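Local coordinates for LAO/AO transport system kinase (Escherichia coli, PDB 2P67), which belongs to the MeaB family of P-loop GTPases, proteins built round a parallel beta sheet flanked by helices, at residues A[14-19]-A[145-150]; A[57-62]-A[151-156]; A[76-81]-A[114-119]; A[170-175]-A[196-201]; A[228-233]-A[260-265]. All blocks are in the same frame, centred on the assembly; numbering follows the deposited sequence.

Interaction 1 (A[14-19]-A[145-150]); sequences RRLRQG and EAAGYD
L16 spreads its isopropyl fork over two consecutive alanines: CD2 of L16 lies 4.1 Å from CB of A146, and CD1 of L16 lies 4.1 Å from CB of A147. The bond from CA to CB does not aim at the partner; placing CG opposite the backbone N (chi1 172°) swings the two methyls round to it. Alanine suits both positions because a single methyl lets two helix ends approach closely, with CA of R17 only 4.4 Å from CA of A147. At this range main-chain carbons meet carbonyl oxygens. CA of A147 sits 3.3 Å from O of L16, while CA of R17 sits 3.4 Å from O of A146, so each end offers a CA-H to the other. CG of R17 also brushes O of A146, although this arginine is largely solvent-exposed. G19 and G148 each close their helix in a Schellman motif with positive phi, where a side chain would jam against the preceding carbonyl. One water donates to O of R17 and to O of A147 (2.9 Å), bridging the two carbonyl oxygens; a second bridges OH of Y149 and, weakly, O of G19. The contact thus sets the end of helix 9-17 against the end of helix 133-146, with T23 and L24 of helix 21-32 and I49 of helix 36-49 packed on L16, and the chain beyond D150 entering strand 151-157.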
# COMPACT_ATOMS: atom_id res chain seq x y z
N ARG A 14 -3.26 -4.58 40.73
CA ARG A 14 -3.99 -5.72 41.32
C ARG A 14 -5.49 -5.61 41.07
O ARG A 14 -6.11 -6.54 40.55
CB ARG A 14 -3.70 -5.83 42.82
CG ARG A 14 -4.27 -7.06 43.52
CD ARG A 14 -4.17 -6.91 45.03
NE ARG A 14 -4.44 -8.15 45.75
CZ ARG A 14 -4.19 -8.34 47.05
NH1 ARG A 14 -3.68 -7.37 47.79
NH2 ARG A 14 -4.47 -9.51 47.62
N ARG A 15 -6.07 -4.47 41.43
CA ARG A 15 -7.50 -4.19 41.28
C ARG A 15 -7.90 -4.30 39.80
O ARG A 15 -8.95 -4.87 39.45
CB ARG A 15 -7.84 -2.78 41.77
CG ARG A 15 -7.79 -2.56 43.28
CD ARG A 15 -8.54 -1.24 43.68
NE ARG A 15 -8.03 -0.01 43.05
CZ ARG A 15 -6.99 0.70 43.50
NH1 ARG A 15 -6.31 0.30 44.58
NH2 ARG A 15 -6.61 1.81 42.87
N LEU A 16 -7.02 -3.78 38.95
CA LEU A 16 -7.26 -3.76 37.50
C LEU A 16 -7.35 -5.21 36.99
O LEU A 16 -8.30 -5.60 36.30
CB LEU A 16 -6.14 -2.99 36.79
CG LEU A 16 -6.09 -3.01 35.25
CD1 LEU A 16 -7.20 -2.15 34.71
CD2 LEU A 16 -4.74 -2.56 34.67
N ARG A 17 -6.37 -6.01 37.37
CA ARG A 17 -6.31 -7.40 36.92
C ARG A 17 -7.46 -8.25 37.44
O ARG A 17 -7.83 -9.27 36.83
CB ARG A 17 -4.99 -8.04 37.33
CG ARG A 17 -3.77 -7.44 36.68
CD ARG A 17 -2.52 -8.06 37.28
NE ARG A 17 -2.47 -9.50 37.01
CZ ARG A 17 -1.79 -10.39 37.74
NH1 ARG A 17 -1.09 -9.99 38.80
NH2 ARG A 17 -1.80 -11.68 37.41
N GLN A 18 -8.04 -7.84 38.57
CA GLN A 18 -9.19 -8.55 39.14
C GLN A 18 -10.49 -8.18 38.41
O GLN A 18 -11.56 -8.75 38.68
CB GLN A 18 -9.28 -8.32 40.66
CG GLN A 18 -8.11 -8.97 41.43
CD GLN A 18 -8.07 -8.63 42.91
OE1 GLN A 18 -8.66 -7.64 43.35
NE2 GLN A 18 -7.36 -9.45 43.69
N GLY A 19 -10.39 -7.27 37.45
CA GLY A 19 -11.52 -6.92 36.60
C GLY A 19 -12.41 -5.85 37.20
O GLY A 19 -13.55 -5.67 36.75
N GLU A 145 -6.96 -5.87 28.14
CA GLU A 145 -6.31 -7.18 28.18
C GLU A 145 -5.84 -7.49 29.59
O GLU A 145 -6.10 -8.59 30.12
CB GLU A 145 -5.14 -7.22 27.20
CG GLU A 145 -5.64 -7.26 25.72
CD GLU A 145 -4.54 -7.45 24.70
OE1 GLU A 145 -3.35 -7.39 25.06
OE2 GLU A 145 -4.87 -7.63 23.51
N ALA A 146 -5.17 -6.52 30.19
CA ALA A 146 -4.67 -6.69 31.56
C ALA A 146 -5.84 -6.88 32.55
O ALA A 146 -5.72 -7.64 33.53
CB ALA A 146 -3.77 -5.52 31.95
N ALA A 147 -6.98 -6.24 32.26
CA ALA A 147 -8.20 -6.36 33.07
C ALA A 147 -8.97 -7.69 32.92
O ALA A 147 -9.97 -7.93 33.61
CB ALA A 147 -9.14 -5.20 32.74
N GLY A 148 -8.51 -8.54 32.01
CA GLY A 148 -9.03 -9.89 31.88
C GLY A 148 -10.20 -10.04 30.93
O GLY A 148 -10.91 -11.05 30.99
N TYR A 149 -10.45 -9.04 30.08
CA TYR A 149 -11.48 -9.18 29.06
C TYR A 149 -11.15 -10.33 28.09
O TYR A 149 -10.01 -10.54 27.74
CB TYR A 149 -11.75 -7.82 28.34
CG TYR A 149 -12.52 -6.95 29.29
CD1 TYR A 149 -13.91 -6.96 29.28
CD2 TYR A 149 -11.87 -6.20 30.27
CE1 TYR A 149 -14.65 -6.23 30.18
CE2 TYR A 149 -12.61 -5.46 31.21
CZ TYR A 149 -14.00 -5.48 31.14
OH TYR A 149 -14.77 -4.79 32.04
N ASP A 150 -12.18 -11.08 27.70
CA ASP A 150 -12.03 -12.20 26.80
C ASP A 150 -11.93 -11.75 25.34
O ASP A 150 -11.17 -12.33 24.54
CB ASP A 150 -13.22 -13.14 26.95
CG ASP A 150 -13.24 -13.81 28.32
OD1 ASP A 150 -12.34 -14.62 28.60
OD2 ASP A 150 -14.14 -13.49 29.10
O HOH W 1 -10.45 -10.03 35.54
O HOH W 2 -13.00 -4.22 34.23

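Interaction 2 (A[57-62]-A[151-156]); sequences LRLGVT and VVIVET
Two parallel strands, 57-62 and 151-156, pair in register from L57 beside V151 to T62 beside T156, inside the parallel sheet of a P-loop fold. Every second residue of the first strand, L57, L59 and V61, bonds to 151-156, while R58, G60 and T62 turn their backbone to strand 172-177: V152 N donates to L57 O, L59 N to V152 O (2.8 Å), V154 N to L59 O (2.8 Å), V61 N to V154 O, and T156 N to V61 O (3.1 Å). The shorter bonds lie mid-ladder, and the short segments are twisted by 21° against each other, as is usual in a sheet. L57, L59, V61, V151, I153 and E155 share one face. There the contacts run diagonally: CD1 of L59 reaches CG1 of V151 at 3.7 Å, and CG2 of V61 reaches CG2 of I153 at 3.7 Å. Beta-branched valine and isoleucine suit extended backbone and fill this layer with short, stiff groups. E155 breaks the apolar pattern. Its CB lies 3.3 Å from O of V61, but the chain bends at chi2 (95°) and carries OE2 away to a salt bridge with K69, a residue of what appears to be the Walker A loop. On the other face CG2 of T62 meets CG2 of T156 at 4.2 Å, while OG1 of T156 bonds to O of V92. Helix 69-82 covers L59, V61 and I153, helix 162-167 covers T62 and T156, and strands 172-177 and 87-92 flank the pair.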
# COMPACT_ATOMS: atom_id res chain seq x y z
N LEU A 57 -8.93 -12.15 22.58
CA LEU A 57 -9.28 -12.07 21.17
C LEU A 57 -9.56 -10.60 20.81
O LEU A 57 -10.47 -9.98 21.38
CB LEU A 57 -10.50 -12.94 20.88
CG LEU A 57 -11.07 -12.93 19.45
CD1 LEU A 57 -10.04 -13.36 18.40
CD2 LEU A 57 -12.35 -13.75 19.37
N ARG A 58 -8.77 -10.06 19.88
CA ARG A 58 -8.88 -8.65 19.48
C ARG A 58 -9.62 -8.60 18.15
O ARG A 58 -9.15 -9.14 17.14
CB ARG A 58 -7.48 -8.05 19.32
CG ARG A 58 -6.64 -8.08 20.62
CD ARG A 58 -5.14 -7.98 20.28
NE ARG A 58 -4.75 -6.71 19.65
CZ ARG A 58 -4.23 -5.66 20.29
NH1 ARG A 58 -4.08 -5.66 21.63
NH2 ARG A 58 -3.89 -4.58 19.60
N LEU A 59 -10.79 -7.97 18.16
CA LEU A 59 -11.58 -7.85 16.94
C LEU A 59 -11.67 -6.41 16.46
O LEU A 59 -11.80 -5.49 17.28
CB LEU A 59 -13.01 -8.37 17.19
CG LEU A 59 -13.15 -9.81 17.69
CD1 LEU A 59 -14.63 -10.14 17.93
CD2 LEU A 59 -12.52 -10.80 16.71
N GLY A 60 -11.64 -6.21 15.14
CA GLY A 60 -11.91 -4.91 14.58
C GLY A 60 -13.21 -4.97 13.83
O GLY A 60 -13.48 -5.94 13.08
N VAL A 61 -14.03 -3.93 14.01
CA VAL A 61 -15.31 -3.86 13.34
C VAL A 61 -15.46 -2.46 12.71
O VAL A 61 -15.43 -1.46 13.43
CB VAL A 61 -16.52 -4.17 14.29
CG1 VAL A 61 -17.84 -3.94 13.57
CG2 VAL A 61 -16.46 -5.61 14.89
N THR A 62 -15.60 -2.38 11.39
CA THR A 62 -15.97 -1.11 10.76
C THR A 62 -17.37 -1.20 10.17
O THR A 62 -17.84 -2.27 9.81
CB THR A 62 -14.94 -0.64 9.69
OG1 THR A 62 -14.86 -1.59 8.60
CG2 THR A 62 -13.58 -0.44 10.30
N VAL A 151 -12.70 -10.71 25.03
CA VAL A 151 -12.77 -10.16 23.68
C VAL A 151 -12.73 -8.65 23.81
O VAL A 151 -13.47 -8.08 24.62
CB VAL A 151 -14.11 -10.54 22.99
CG1 VAL A 151 -14.20 -9.92 21.57
CG2 VAL A 151 -14.27 -12.06 22.92
N VAL A 152 -11.85 -8.02 23.04
CA VAL A 152 -11.84 -6.56 22.90
C VAL A 152 -12.16 -6.21 21.46
O VAL A 152 -11.49 -6.71 20.54
CB VAL A 152 -10.47 -5.91 23.23
CG1 VAL A 152 -10.61 -4.38 23.28
CG2 VAL A 152 -9.94 -6.44 24.55
N ILE A 153 -13.15 -5.34 21.27
CA ILE A 153 -13.59 -4.91 19.94
C ILE A 153 -13.24 -3.45 19.75
O ILE A 153 -13.68 -2.60 20.54
CB ILE A 153 -15.11 -5.08 19.78
CG1 ILE A 153 -15.52 -6.54 20.02
CG2 ILE A 153 -15.56 -4.62 18.37
CD1 ILE A 153 -17.02 -6.77 19.98
N VAL A 154 -12.45 -3.16 18.72
CA VAL A 154 -12.20 -1.78 18.36
C VAL A 154 -13.09 -1.47 17.15
O VAL A 154 -13.11 -2.22 16.16
CB VAL A 154 -10.68 -1.47 18.15
CG1 VAL A 154 -10.07 -2.26 16.97
CG2 VAL A 154 -10.45 0.04 18.00
N GLU A 155 -13.86 -0.40 17.24
CA GLU A 155 -14.80 -0.14 16.16
C GLU A 155 -14.77 1.30 15.69
O GLU A 155 -14.53 2.21 16.47
CB GLU A 155 -16.21 -0.60 16.54
CG GLU A 155 -16.80 0.11 17.73
CD GLU A 155 -17.67 1.28 17.33
OE1 GLU A 155 -18.36 1.83 18.21
OE2 GLU A 155 -17.69 1.65 16.13
N THR A 156 -14.98 1.50 14.39
CA THR A 156 -15.08 2.85 13.86
C THR A 156 -15.82 2.80 12.52
O THR A 156 -16.12 1.73 12.01
CB THR A 156 -13.69 3.55 13.75
OG1 THR A 156 -13.85 4.97 13.59
CG2 THR A 156 -12.85 2.97 12.60

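Interaction 3 (A[76-81]-A[114-119]); sequences FGMLLI and ARAEAA
In I81 the arm from CG1 to CD1 is extended at chi2: CG1 stands opposite the carbonyl carbon (chi1 -72°), and chi2 of 155° carries CD1 to the methyls of A116 and A119, the second at the start of strand 119-124. CD1 of I81 thereby comes to 3.5 Å from CB of A116 and 3.9 Å from CB of A119. CG1 and CG2, nearer the backbone, hold the third methyl, with CG1 of I81 4.1 Å and CG2 of I81 4.2 Å from CB of A118. M78, about one helical turn earlier, behaves quite differently. The bend at chi2 (-50°) brings SD of M78 to 4.1 Å from CB of A116, so this one methyl is touched by both helix residues. The types fit their places. The long branch of isoleucine reaches A116 and A119 with its end while its base packs on A118, whereas the flexible methionine can curl over a partner that its CA-CB bond does not face. Alanine lets the loop come close, since CA of I81 is 6.5 Å from CA of A118, without pushing helix and loop apart. The loop contains a type I turn from A116 to A119, whose bond from A119 N to A116 O is 3.2 Å long; the methyls of A116, A118 and A119 all point toward the helix. The contact is wholly apolar, modest in area and near the surface. It joins the I81 side of helix 69-82 to the loop before strand 119-124; L113 packs on both I81 and A119, V87 of strand 87-92 touches I81, and F76 and L80 of the same helix rest on strand 151-157.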
# COMPACT_ATOMS: atom_id res chain seq x y z
N PHE A 76 -24.20 -8.58 18.73
CA PHE A 76 -22.99 -9.41 18.78
C PHE A 76 -22.44 -9.44 20.20
O PHE A 76 -22.11 -10.51 20.72
CB PHE A 76 -21.95 -8.88 17.78
CG PHE A 76 -20.67 -9.69 17.72
CD1 PHE A 76 -20.66 -10.99 17.21
CD2 PHE A 76 -19.46 -9.14 18.15
CE1 PHE A 76 -19.47 -11.73 17.14
CE2 PHE A 76 -18.26 -9.87 18.09
CZ PHE A 76 -18.26 -11.16 17.60
N GLY A 77 -22.36 -8.26 20.82
CA GLY A 77 -21.85 -8.12 22.20
C GLY A 77 -22.67 -8.95 23.18
O GLY A 77 -22.12 -9.70 24.00
N MET A 78 -24.00 -8.84 23.06
CA MET A 78 -24.92 -9.60 23.93
C MET A 78 -24.79 -11.11 23.72
O MET A 78 -24.85 -11.87 24.68
CB MET A 78 -26.37 -9.10 23.79
CG MET A 78 -26.63 -7.73 24.45
SD MET A 78 -26.05 -7.58 26.18
CE MET A 78 -27.00 -8.85 27.00
N LEU A 79 -24.55 -11.54 22.48
CA LEU A 79 -24.26 -12.96 22.23
C LEU A 79 -23.03 -13.45 22.99
O LEU A 79 -23.05 -14.52 23.60
CB LEU A 79 -24.09 -13.23 20.72
CG LEU A 79 -23.78 -14.65 20.24
CD1 LEU A 79 -24.22 -14.77 18.82
CD2 LEU A 79 -22.33 -15.02 20.35
N LEU A 80 -21.96 -12.66 22.96
CA LEU A 80 -20.71 -13.03 23.63
C LEU A 80 -20.92 -13.13 25.14
O LEU A 80 -20.41 -14.04 25.78
CB LEU A 80 -19.59 -12.02 23.33
CG LEU A 80 -19.14 -11.96 21.87
CD1 LEU A 80 -18.19 -10.76 21.58
CD2 LEU A 80 -18.50 -13.26 21.49
N ILE A 81 -21.71 -12.21 25.68
CA ILE A 81 -22.00 -12.20 27.11
C ILE A 81 -22.82 -13.42 27.51
O ILE A 81 -22.52 -14.08 28.51
CB ILE A 81 -22.65 -10.88 27.56
CG1 ILE A 81 -21.61 -9.75 27.53
CG2 ILE A 81 -23.26 -11.01 28.98
CD1 ILE A 81 -22.20 -8.41 27.37
N ALA A 114 -24.68 -1.60 26.98
CA ALA A 114 -24.37 -0.61 28.01
C ALA A 114 -24.80 -1.05 29.41
O ALA A 114 -24.19 -0.66 30.41
CB ALA A 114 -25.01 0.72 27.66
N ARG A 115 -25.86 -1.85 29.47
CA ARG A 115 -26.44 -2.29 30.73
C ARG A 115 -25.84 -3.59 31.22
O ARG A 115 -26.12 -4.01 32.34
CB ARG A 115 -27.95 -2.45 30.58
CG ARG A 115 -28.67 -1.14 30.27
CD ARG A 115 -30.16 -1.34 30.01
NE ARG A 115 -30.88 -1.76 31.21
CZ ARG A 115 -32.18 -1.55 31.41
NH1 ARG A 115 -32.91 -0.91 30.50
NH2 ARG A 115 -32.75 -1.98 32.53
N ALA A 116 -25.02 -4.23 30.39
CA ALA A 116 -24.42 -5.50 30.78
C ALA A 116 -23.21 -5.27 31.67
O ALA A 116 -22.32 -4.51 31.32
CB ALA A 116 -24.04 -6.30 29.54
N GLU A 117 -23.18 -5.92 32.83
CA GLU A 117 -22.04 -5.76 33.75
C GLU A 117 -20.76 -6.44 33.24
O GLU A 117 -19.65 -6.08 33.63
CB GLU A 117 -22.39 -6.26 35.16
CG GLU A 117 -23.48 -5.43 35.85
CD GLU A 117 -23.89 -5.98 37.22
OE1 GLU A 117 -23.51 -7.13 37.56
OE2 GLU A 117 -24.59 -5.25 37.96
N ALA A 118 -20.94 -7.42 32.35
CA ALA A 118 -19.82 -8.14 31.73
C ALA A 118 -19.30 -7.42 30.48
O ALA A 118 -18.43 -7.94 29.78
CB ALA A 118 -20.21 -9.60 31.42
N ALA A 119 -19.84 -6.23 30.21
CA ALA A 119 -19.31 -5.38 29.13
C ALA A 119 -18.65 -4.08 29.66
O ALA A 119 -18.78 -3.71 30.85
CB ALA A 119 -20.39 -5.08 28.11

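Interaction 4 (A[170-175]-A[196-201]); sequences VDCFIS and ADLIVI
The carbonyl oxygen of F173 takes two N-H groups from the facing segment: D197 N at 2.9 Å, lying in the carbonyl plane, and L198 N at 3.2 Å, tilted 19° from it. In return F173 N donates to OD2 of D197 at 2.8 Å, on the anti side of the carboxylate. The torsion chi1 of -63° sets CG of D197 beside its own backbone N, so that the acid can stand in for a strand carbonyl just before the regular ladder begins. OD2 of D197 also receives a water, at 2.6 Å, which donates in addition to O of D171. Beyond this point the parallel pairing of I174 with L198 and of S175 with I199 takes over, with S175 N bonded to O of L198 at 3.0 Å and V200 N to O of S175 at 2.9 Å. I174 lies side by side with L198 and V200, CG2 of I174 touching CG2 of V200 at 3.9 Å. On the other face F173 turns its ring edge to CA of A196, and CD1 of I199 rests on CB of S175. Aliphatic residues suit the strand pair because both faces are buried, by helix 248-264 on the side of L198 and V200 and by helices 190-195 and 209-225 on the side of I199. With a backbone N-H and water on OD2 and the ammonium of K229 on OD1, the buried carboxylate of D197 is well compensated and probably remains ionised.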
# COMPACT_ATOMS: atom_id res chain seq x y z
N VAL A 170 -5.61 -5.63 15.09
CA VAL A 170 -6.58 -6.65 15.56
C VAL A 170 -6.24 -8.03 14.99
O VAL A 170 -5.51 -8.13 14.00
CB VAL A 170 -8.06 -6.29 15.19
CG1 VAL A 170 -8.48 -4.97 15.86
CG2 VAL A 170 -8.26 -6.25 13.66
N ASP A 171 -6.75 -9.07 15.65
CA ASP A 171 -6.55 -10.47 15.26
C ASP A 171 -7.44 -10.80 14.06
O ASP A 171 -7.03 -11.54 13.16
CB ASP A 171 -6.95 -11.41 16.40
CG ASP A 171 -6.09 -11.23 17.65
OD1 ASP A 171 -4.92 -10.79 17.51
OD2 ASP A 171 -6.58 -11.58 18.75
N CYS A 172 -8.64 -10.24 14.06
CA CYS A 172 -9.65 -10.55 13.05
C CYS A 172 -10.43 -9.28 12.72
O CYS A 172 -10.99 -8.64 13.64
CB CYS A 172 -10.61 -11.66 13.53
SG CYS A 172 -11.88 -12.14 12.29
N PHE A 173 -10.46 -8.93 11.42
CA PHE A 173 -11.06 -7.70 10.96
C PHE A 173 -12.37 -7.96 10.21
O PHE A 173 -12.39 -8.67 9.19
CB PHE A 173 -10.11 -6.88 10.08
CG PHE A 173 -10.74 -5.62 9.59
CD1 PHE A 173 -11.05 -4.60 10.49
CD2 PHE A 173 -11.11 -5.47 8.26
CE1 PHE A 173 -11.68 -3.43 10.05
CE2 PHE A 173 -11.74 -4.31 7.82
CZ PHE A 173 -12.03 -3.31 8.71
N ILE A 174 -13.44 -7.35 10.71
CA ILE A 174 -14.81 -7.55 10.20
C ILE A 174 -15.37 -6.24 9.67
O ILE A 174 -15.39 -5.22 10.38
CB ILE A 174 -15.75 -8.12 11.30
CG1 ILE A 174 -15.22 -9.44 11.87
CG2 ILE A 174 -17.18 -8.30 10.73
CD1 ILE A 174 -14.70 -9.34 13.29
N SER A 175 -15.85 -6.25 8.43
CA SER A 175 -16.38 -5.03 7.82
C SER A 175 -17.88 -5.19 7.59
O SER A 175 -18.30 -6.16 6.97
CB SER A 175 -15.68 -4.73 6.50
OG SER A 175 -16.32 -3.66 5.81
N ALA A 196 -9.91 -7.30 4.73
CA ALA A 196 -11.12 -7.98 5.22
C ALA A 196 -10.87 -9.44 5.57
O ALA A 196 -10.36 -10.19 4.74
CB ALA A 196 -12.27 -7.88 4.21
N ASP A 197 -11.22 -9.84 6.80
CA ASP A 197 -11.26 -11.27 7.15
C ASP A 197 -12.68 -11.82 7.00
O ASP A 197 -12.88 -12.99 6.60
CB ASP A 197 -10.72 -11.52 8.57
CG ASP A 197 -9.26 -11.13 8.69
OD1 ASP A 197 -8.49 -11.39 7.73
OD2 ASP A 197 -8.89 -10.52 9.72
N LEU A 198 -13.65 -10.97 7.39
CA LEU A 198 -15.08 -11.25 7.21
C LEU A 198 -15.79 -9.99 6.72
O LEU A 198 -15.46 -8.89 7.14
CB LEU A 198 -15.71 -11.73 8.54
CG LEU A 198 -15.25 -13.12 8.99
CD1 LEU A 198 -15.48 -13.36 10.49
CD2 LEU A 198 -15.92 -14.20 8.15
N ILE A 199 -16.75 -10.15 5.81
CA ILE A 199 -17.63 -9.08 5.40
C ILE A 199 -19.04 -9.48 5.83
O ILE A 199 -19.43 -10.65 5.66
CB ILE A 199 -17.66 -8.84 3.86
CG1 ILE A 199 -16.26 -8.51 3.34
CG2 ILE A 199 -18.67 -7.73 3.49
CD1 ILE A 199 -15.80 -7.10 3.54
N VAL A 200 -19.77 -8.54 6.41
CA VAL A 200 -21.12 -8.81 6.89
C VAL A 200 -22.09 -7.80 6.27
O VAL A 200 -21.84 -6.60 6.28
CB VAL A 200 -21.21 -8.75 8.44
CG1 VAL A 200 -22.68 -8.83 8.88
CG2 VAL A 200 -20.38 -9.89 9.11
N ILE A 201 -23.20 -8.30 5.71
CA ILE A 201 -24.23 -7.42 5.16
C ILE A 201 -25.38 -7.45 6.16
O ILE A 201 -26.05 -8.47 6.32
CB ILE A 201 -24.73 -7.88 3.74
CG1 ILE A 201 -23.57 -8.29 2.80
CG2 ILE A 201 -25.67 -6.82 3.11
CD1 ILE A 201 -22.62 -7.15 2.33
O HOH W 3 -6.46 -10.44 10.68

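Interaction 5 (A[228-233]-A[260-265]); sequences RKYDEW and TALTAS
The ring of Y230 is sandwiched between aliphatic groups: CD2 of L262 lies over one face, 3.9 Å from the ring centroid in a CH-pi contact, and CG of its own neighbour K229 covers the opposite face. Y230 opens a type I beta turn that ends at W233, and the turn docks on the last turns of helix 248-264. Y230 and L262 cross at about a right angle; CD2 of L262 sits on the ring, and CD1 of L262 meets CB of W233 at 4.1 Å. A261 is small enough for the turn to approach the helix, its CB lying 3.6 Å from O of E232 and also touching CE3 of W233 obliquely. The indole is further fixed by F258, edge-to-face, and by its NE1, which bonds to O of D197. R267 and V271 of helix 267-294 pack on Y230 as well. Toward solvent the contact turns polar. E232 bends at chi2 (86°) and folds back over the helix end, where serine, compact and able to donate, suits the glutamate: OG of S265 gives a hydrogen bond to OE2 of E232 at 2.9 Å, arriving 40° out of the carboxylate plane.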
# COMPACT_ATOMS: atom_id res chain seq x y z
N ARG A 228 -5.61 -14.84 -1.40
CA ARG A 228 -5.87 -14.77 0.04
C ARG A 228 -4.88 -13.86 0.78
O ARG A 228 -3.65 -13.93 0.58
CB ARG A 228 -5.84 -16.16 0.67
CG ARG A 228 -6.98 -17.08 0.19
CD ARG A 228 -6.82 -18.46 0.82
NE ARG A 228 -7.85 -19.41 0.39
CZ ARG A 228 -8.03 -20.62 0.95
NH1 ARG A 228 -7.24 -21.01 1.95
NH2 ARG A 228 -8.99 -21.45 0.50
N LYS A 229 -5.43 -13.02 1.64
CA LYS A 229 -4.64 -12.25 2.60
C LYS A 229 -3.78 -13.21 3.47
O LYS A 229 -2.57 -12.97 3.69
CB LYS A 229 -5.60 -11.41 3.47
CG LYS A 229 -4.95 -10.74 4.72
CD LYS A 229 -6.07 -10.09 5.57
CE LYS A 229 -5.55 -9.41 6.82
NZ LYS A 229 -6.67 -9.00 7.75
N TYR A 230 -4.42 -14.28 3.95
CA TYR A 230 -3.75 -15.39 4.64
C TYR A 230 -3.98 -16.70 3.89
O TYR A 230 -5.13 -17.07 3.64
CB TYR A 230 -4.36 -15.57 6.03
CG TYR A 230 -4.28 -14.38 6.94
CD1 TYR A 230 -3.05 -13.82 7.29
CD2 TYR A 230 -5.44 -13.81 7.47
CE1 TYR A 230 -2.97 -12.72 8.16
CE2 TYR A 230 -5.39 -12.72 8.34
CZ TYR A 230 -4.15 -12.19 8.68
OH TYR A 230 -4.13 -11.11 9.54
N ASP A 231 -2.90 -17.44 3.60
CA ASP A 231 -2.99 -18.75 2.95
C ASP A 231 -4.03 -19.65 3.63
O ASP A 231 -4.76 -20.41 2.99
CB ASP A 231 -1.61 -19.43 2.96
CG ASP A 231 -0.49 -18.51 2.42
OD1 ASP A 231 -0.76 -17.65 1.56
OD2 ASP A 231 0.67 -18.65 2.88
N GLU A 232 -4.08 -19.57 4.97
CA GLU A 232 -4.93 -20.40 5.83
C GLU A 232 -6.44 -20.13 5.75
O GLU A 232 -7.22 -20.93 6.25
CB GLU A 232 -4.52 -20.20 7.30
CG GLU A 232 -3.12 -20.65 7.67
CD GLU A 232 -2.03 -19.61 7.41
OE1 GLU A 232 -2.31 -18.53 6.83
OE2 GLU A 232 -0.88 -19.88 7.80
N TRP A 233 -6.83 -18.99 5.17
CA TRP A 233 -8.21 -18.48 5.29
C TRP A 233 -8.80 -17.91 3.99
O TRP A 233 -8.28 -16.93 3.45
CB TRP A 233 -8.27 -17.41 6.40
CG TRP A 233 -9.65 -16.85 6.72
CD1 TRP A 233 -10.09 -15.58 6.45
CD2 TRP A 233 -10.75 -17.52 7.36
NE1 TRP A 233 -11.39 -15.42 6.88
CE2 TRP A 233 -11.82 -16.60 7.44
CE3 TRP A 233 -10.94 -18.81 7.88
CZ2 TRP A 233 -13.05 -16.91 8.03
CZ3 TRP A 233 -12.18 -19.13 8.48
CH2 TRP A 233 -13.21 -18.18 8.55
N THR A 260 -9.34 -20.72 14.69
CA THR A 260 -8.88 -22.10 14.44
C THR A 260 -7.90 -22.20 13.26
O THR A 260 -6.81 -22.77 13.39
CB THR A 260 -10.10 -23.03 14.20
OG1 THR A 260 -10.94 -22.97 15.35
CG2 THR A 260 -9.66 -24.48 13.99
N ALA A 261 -8.26 -21.62 12.12
CA ALA A 261 -7.43 -21.71 10.93
C ALA A 261 -6.06 -21.04 11.09
O ALA A 261 -5.03 -21.56 10.63
CB ALA A 261 -8.16 -21.13 9.75
N LEU A 262 -6.04 -19.87 11.72
CA LEU A 262 -4.79 -19.13 11.86
C LEU A 262 -3.92 -19.67 12.98
O LEU A 262 -2.69 -19.64 12.88
CB LEU A 262 -5.04 -17.63 12.05
CG LEU A 262 -4.94 -16.83 10.74
CD1 LEU A 262 -6.20 -17.15 9.92
CD2 LEU A 262 -4.82 -15.34 11.02
N THR A 263 -4.55 -20.16 14.05
CA THR A 263 -3.76 -20.72 15.17
C THR A 263 -3.18 -22.09 14.87
O THR A 263 -2.15 -22.45 15.46
CB THR A 263 -4.49 -20.73 16.53
OG1 THR A 263 -5.64 -21.58 16.47
CG2 THR A 263 -4.92 -19.30 16.93
N ALA A 264 -3.80 -22.84 13.96
CA ALA A 264 -3.29 -24.18 13.55
C ALA A 264 -1.85 -24.15 13.01
O ALA A 264 -1.06 -25.07 13.25
CB ALA A 264 -4.23 -24.83 12.53
N SER A 265 -1.50 -23.06 12.33
CA SER A 265 -0.19 -22.93 11.72
C SER A 265 0.73 -22.02 12.54
O SER A 265 1.86 -21.80 12.14
CB SER A 265 -0.34 -22.31 10.33
OG SER A 265 -0.99 -21.05 10.46

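How the interactions relate
Interactions 2 and 4 form the core: both are parallel strand pairs of one sheet, joined because strands 57-63 and 172-177 are neighbours, and both rest on backbone ladders between buried aliphatic layers. The other three bind helices or loops around that sheet. Interaction 3 is an apolar surface contact whose helix also packs on interaction 2 through F76. Interaction 1, buried but further out, combines a leucine on two alanines with close backbones and bridging water, and meets interaction 2 through the salt bridge of E145 with R58. Interaction 5 mixes an aromatic interior with a polar, more exposed side and is tied to interaction 4 through D197. Interactions 1 and 5 do not touch.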